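Local coordinates for protein ammonium transporter (Kuenenia stuttgartiensis, PDB 6EU6) that probably binds ammonium within a membrane-embedded Amt-type fold and relays its presence as a sensor, being linked to histidine-kinase signalling, at residues 339-343 against 344-348; 129-132 against 133-137. All coordinates share one frame; numbering follows the deposited sequence.

Contact 1. Residues 339-343 against 344-348; sequences IFAQK and SYLLA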
loop_
_atom_site.group_PDB
_atom_site.type_symbol
_atom_site.label_atom_id
_atom_site.label_comp_id
_atom_site.label_asym_id
_atom_site.label_seq_id
_atom_site.Cartn_x
_atom_site.Cartn_y
_atom_site.Cartn_z
ATOM N N ILE A 339 -3.953 32.884 -8.038
ATOM C CA ILE A 339 -5.197 32.935 -8.812
ATOM C C ILE A 339 -6.322 32.355 -8.036
ATOM O O ILE A 339 -7.409 32.922 -8.062
ATOM C CB ILE A 339 -5.058 32.218 -10.126
ATOM C CG1 ILE A 339 -3.855 32.738 -10.869
ATOM C CG2 ILE A 339 -6.308 32.315 -10.983
ATOM C CD1 ILE A 339 -3.764 34.246 -10.855
ATOM N N PHE A 340 -6.078 31.277 -7.284
ATOM C CA PHE A 340 -7.206 30.492 -6.772
ATOM C C PHE A 340 -7.393 30.452 -5.300
ATOM O O PHE A 340 -8.517 30.095 -4.808
ATOM C CB PHE A 340 -7.134 29.016 -7.267
ATOM C CG PHE A 340 -7.329 28.866 -8.727
ATOM C CD1 PHE A 340 -8.593 28.873 -9.260
ATOM C CD2 PHE A 340 -6.284 28.789 -9.577
ATOM C CE1 PHE A 340 -8.776 28.773 -10.617
ATOM C CE2 PHE A 340 -6.442 28.670 -10.921
ATOM C CZ PHE A 340 -7.700 28.653 -11.472
ATOM N N ALA A 341 -6.349 30.726 -4.555
ATOM C CA ALA A 341 -6.420 30.612 -3.130
ATOM C C ALA A 341 -7.452 31.571 -2.539
ATOM O O ALA A 341 -7.665 32.671 -3.075
ATOM C CB ALA A 341 -5.076 30.865 -2.491
ATOM N N GLN A 342 -8.100 31.107 -1.474
ATOM C CA GLN A 342 -8.971 31.920 -0.648
ATOM C C GLN A 342 -8.200 33.134 -0.141
ATOM O O GLN A 342 -7.074 33.016 0.371
ATOM C CB GLN A 342 -9.505 31.088 0.521
ATOM C CG GLN A 342 -10.682 31.724 1.216
ATOM C CD GLN A 342 -11.770 32.027 0.209
ATOM O OE1 GLN A 342 -12.169 31.133 -0.545
ATOM N NE2 GLN A 342 -12.219 33.296 0.143
ATOM N N LYS A 343 -8.806 34.308 -0.254
ATOM C CA LYS A 343 -8.076 35.545 0.055
ATOM C C LYS A 343 -7.464 35.619 1.453
ATOM O O LYS A 343 -6.377 36.086 1.598
ATOM C CB LYS A 343 -8.876 36.804 -0.313
ATOM C CG LYS A 343 -8.641 37.210 -1.772
ATOM C CD LYS A 343 -9.086 38.625 -2.182
ATOM C CE LYS A 343 -7.958 39.657 -2.351
ATOM N NZ LYS A 343 -8.040 40.393 -3.653
ATOM N N SER A 344 -8.089 35.055 2.460
ATOM C CA SER A 344 -7.520 35.005 3.804
ATOM C C SER A 344 -6.177 34.322 3.908
ATOM O O SER A 344 -5.467 34.471 4.933
ATOM C CB SER A 344 -8.499 34.270 4.769
ATOM O OG SER A 344 -9.133 33.153 4.139
ATOM N N TYR A 345 -5.825 33.504 2.899
ATOM C CA TYR A 345 -4.520 32.849 2.902
ATOM C C TYR A 345 -3.369 33.653 2.281
ATOM O O TYR A 345 -2.179 33.298 2.445
ATOM C CB TYR A 345 -4.633 31.489 2.184
ATOM C CG TYR A 345 -5.338 30.495 3.016
ATOM C CD1 TYR A 345 -4.622 29.727 3.902
ATOM C CD2 TYR A 345 -6.688 30.347 2.940
ATOM C CE1 TYR A 345 -5.244 28.814 4.694
ATOM C CE2 TYR A 345 -7.331 29.422 3.729
ATOM C CZ TYR A 345 -6.571 28.654 4.581
ATOM O OH TYR A 345 -7.132 27.771 5.419
ATOM N N LEU A 346 -3.699 34.687 1.517
ATOM C CA LEU A 346 -2.668 35.410 0.830
ATOM C C LEU A 346 -1.734 36.090 1.845
ATOM O O LEU A 346 -2.148 36.502 2.919
ATOM C CB LEU A 346 -3.287 36.369 -0.150
ATOM C CG LEU A 346 -4.224 35.771 -1.188
ATOM C CD1 LEU A 346 -4.725 36.924 -2.064
ATOM C CD2 LEU A 346 -3.578 34.741 -2.069
ATOM N N LEU A 347 -0.447 36.148 1.546
ATOM C CA LEU A 347 0.469 36.794 2.448
ATOM C C LEU A 347 0.997 38.064 1.823
ATOM O O LEU A 347 1.691 38.792 2.495
ATOM C CB LEU A 347 1.664 35.885 2.759
ATOM C CG LEU A 347 1.374 34.635 3.578
ATOM C CD1 LEU A 347 2.702 33.853 3.698
ATOM C CD2 LEU A 347 0.795 35.006 4.935
ATOM N N ALA A 348 0.711 38.336 0.549
ATOM C CA ALA A 348 1.314 39.484 -0.106
ATOM C C ALA A 348 1.000 40.679 0.756
ATOM O O ALA A 348 -0.163 40.839 1.156
ATOM C CB ALA A 348 0.717 39.669 -1.459
#
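The carbonyl oxygen of Gln-342 accepts the backbone N-H of Tyr-345, with O and N 2.9 Å apart and an N-H...O angle of 159°. This i to i+3 bond belongs to a 3-10 turn that follows the end of helix 322-340, where Ala-341 is the first residue to leave helical geometry. A second bond continues the turn, from Leu-346 N to Lys-343 O at 3.0 Å.

The Gln-342 oxygen also lies at the edge of the Tyr-345 ring, in its plane. The same ring brings CD2 to 3.8 Å from Gln-342 CB, while its hydroxyl is hydrogen-bonded to a MES molecule, probably from the crystallisation liquor. Leu-346 points back toward 341-343: with CG beside its own backbone N (chi1 -56°), CD2 reaches Ala-341 CB at 4.2 Å and CD1 meets Lys-343 CG, the Lys-343 and Leu-346 side chains running aslant to each other. Arg-353 of helix 353-385 bonds the Ala-341 carbonyl and so ties the loop to the next helix. Ser-344 OG rests 3.6 Å from Gln-342 CG.

Contact 2. Residues 129-132 against 133-137; sequences AFIV and AIIYP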
loop_
_atom_site.group_PDB
_atom_site.type_symbol
_atom_site.label_atom_id
_atom_site.label_comp_id
_atom_site.label_asym_id
_atom_site.label_seq_id
_atom_site.Cartn_x
_atom_site.Cartn_y
_atom_site.Cartn_z
ATOM N N ALA A 129 23.012 12.797 -2.569
ATOM C CA ALA A 129 23.595 13.362 -1.367
ATOM C C ALA A 129 23.634 14.874 -1.455
ATOM O O ALA A 129 23.341 15.588 -0.464
ATOM C CB ALA A 129 25.021 12.811 -1.219
ATOM N N PHE A 130 23.967 15.376 -2.653
ATOM C CA PHE A 130 24.102 16.828 -2.836
ATOM C C PHE A 130 22.768 17.575 -2.723
ATOM O O PHE A 130 22.660 18.603 -2.036
ATOM C CB PHE A 130 24.859 17.141 -4.102
ATOM C CG PHE A 130 25.168 18.620 -4.287
ATOM C CD1 PHE A 130 26.230 19.240 -3.592
ATOM C CD2 PHE A 130 24.447 19.408 -5.205
ATOM C CE1 PHE A 130 26.497 20.596 -3.782
ATOM C CE2 PHE A 130 24.743 20.763 -5.360
ATOM C CZ PHE A 130 25.766 21.340 -4.655
ATOM N N ILE A 131 21.716 17.050 -3.350
ATOM C CA ILE A 131 20.439 17.706 -3.271
ATOM C C ILE A 131 19.908 17.720 -1.857
ATOM O O ILE A 131 19.361 18.747 -1.419
ATOM C CB ILE A 131 19.434 17.221 -4.337
ATOM C CG1 ILE A 131 18.218 18.202 -4.373
ATOM C CG2 ILE A 131 18.960 15.808 -4.037
ATOM C CD1 ILE A 131 17.151 17.852 -5.365
ATOM N N VAL A 132 20.129 16.631 -1.100
ATOM C CA VAL A 132 19.581 16.524 0.204
ATOM C C VAL A 132 20.348 17.347 1.290
ATOM O O VAL A 132 19.747 17.790 2.288
ATOM C CB VAL A 132 19.444 15.054 0.632
ATOM C CG1 VAL A 132 18.841 14.965 2.028
ATOM C CG2 VAL A 132 18.447 14.291 -0.306
ATOM N N ALA A 133 21.664 17.499 1.084
ATOM C CA ALA A 133 22.577 18.221 2.005
ATOM C C ALA A 133 22.586 19.724 1.775
ATOM O O ALA A 133 22.732 20.434 2.731
ATOM C CB ALA A 133 24.020 17.665 1.888
ATOM N N ILE A 134 22.354 20.176 0.542
ATOM C CA ILE A 134 22.552 21.580 0.101
ATOM C C ILE A 134 21.343 22.217 -0.571
ATOM O O ILE A 134 20.671 23.081 0.010
ATOM C CB ILE A 134 23.819 21.684 -0.789
ATOM C CG1 ILE A 134 25.031 21.452 0.143
ATOM C CG2 ILE A 134 23.967 23.094 -1.365
ATOM C CD1 ILE A 134 26.133 20.791 -0.524
ATOM N N ILE A 135 21.041 21.770 -1.765
ATOM C CA ILE A 135 20.008 22.444 -2.591
ATOM C C ILE A 135 18.669 22.450 -1.883
ATOM O O ILE A 135 18.071 23.523 -1.646
ATOM C CB ILE A 135 19.893 21.821 -4.004
ATOM C CG1 ILE A 135 21.234 21.942 -4.739
ATOM C CG2 ILE A 135 18.757 22.420 -4.800
ATOM C CD1 ILE A 135 21.216 21.293 -6.094
ATOM N N TYR A 136 18.181 21.242 -1.531
ATOM C CA TYR A 136 16.803 21.150 -0.975
ATOM C C TYR A 136 16.628 21.846 0.379
ATOM O O TYR A 136 15.684 22.653 0.561
ATOM C CB TYR A 136 16.350 19.655 -0.939
ATOM C CG TYR A 136 15.068 19.466 -0.267
ATOM C CD1 TYR A 136 13.892 19.772 -0.906
ATOM C CD2 TYR A 136 15.023 19.064 1.065
ATOM C CE1 TYR A 136 12.685 19.659 -0.253
ATOM C CE2 TYR A 136 13.809 18.959 1.764
ATOM C CZ TYR A 136 12.623 19.233 1.081
ATOM O OH TYR A 136 11.389 19.085 1.719
ATOM N N PRO A 137 17.453 21.502 1.366
ATOM C CA PRO A 137 17.168 22.090 2.649
ATOM C C PRO A 137 17.452 23.644 2.757
ATOM O O PRO A 137 16.797 24.316 3.524
ATOM C CB PRO A 137 18.109 21.333 3.614
ATOM C CG PRO A 137 19.269 20.942 2.760
ATOM C CD PRO A 137 18.690 20.705 1.359
#
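Phe-130 meets Ile-134 and Ile-135 through its ring, one turn along helix 121-144. Ile-134 CB lies over one ring face, offset toward the rim, and its CD1 comes within 3.3 Å of Phe-130 CE1, a tight carbon contact. Ile-135 CD1 approaches obliquely, 3.6 Å from Phe-130 CE2, and the two side chains cross at about a right angle. The Phe-130 torsion (chi1 -174°) sets CG beside the carbonyl carbon and carries the ring forward along the helix, where both isoleucines meet it from the same side of its plane. Ile-131 makes a looser contact, its CG1 4.0 Å from Ile-135 CB and 4.2 Å from Tyr-136 CB.

The backbone bonds record a change of helical pitch. Ala-133 N to Ala-129 O and Ile-134 N to Phe-130 O, both 3.0 Å, are ordinary i to i+4 bonds. Tyr-136 N then reaches past that spacing to Ile-131 O at 2.8 Å, an i to i+5 bond that is nearly straight (161°) and lies in the carbonyl plane. This is a pi-type widening followed by a proline kink: Pro-137 has no N-H to give, and its CG sits 3.2 Å from Val-132 O. That oxygen is buried with no polar partner in the model.

Four other helices border the kinked segment. Phe-130 stacks on Phe-378 of helix 353-385, whose Trp-370 bonds the Ile-135 carbonyl. Ile-131 and Ile-135 touch Phe-177 of helix 167-185, while Val-132 and Tyr-136 pack against helices 40-67 and 93-114, Tyr-136 meeting Phe-103 of the latter.

Contact 2 is partly buried, about 13 Å from the centre of the chain, whereas contact 1 is a surface turn about 23 Å from it. Their centres are 30 Å apart and their nearest atoms about 17 Å, so they do not touch. Helix 353-385 is a shared neighbour: 339-348 meets it near its beginning, through Arg-353 and Gln-356, and 129-137 farther along, at Trp-370 and Phe-378. The chemistry follows the place. Contact 1 makes a short 3-10 turn in a loop, half of its touching residues exposed, while contact 2 bends a continuous helix through a pi-type turn lined by aromatic and branched aliphatic side chains.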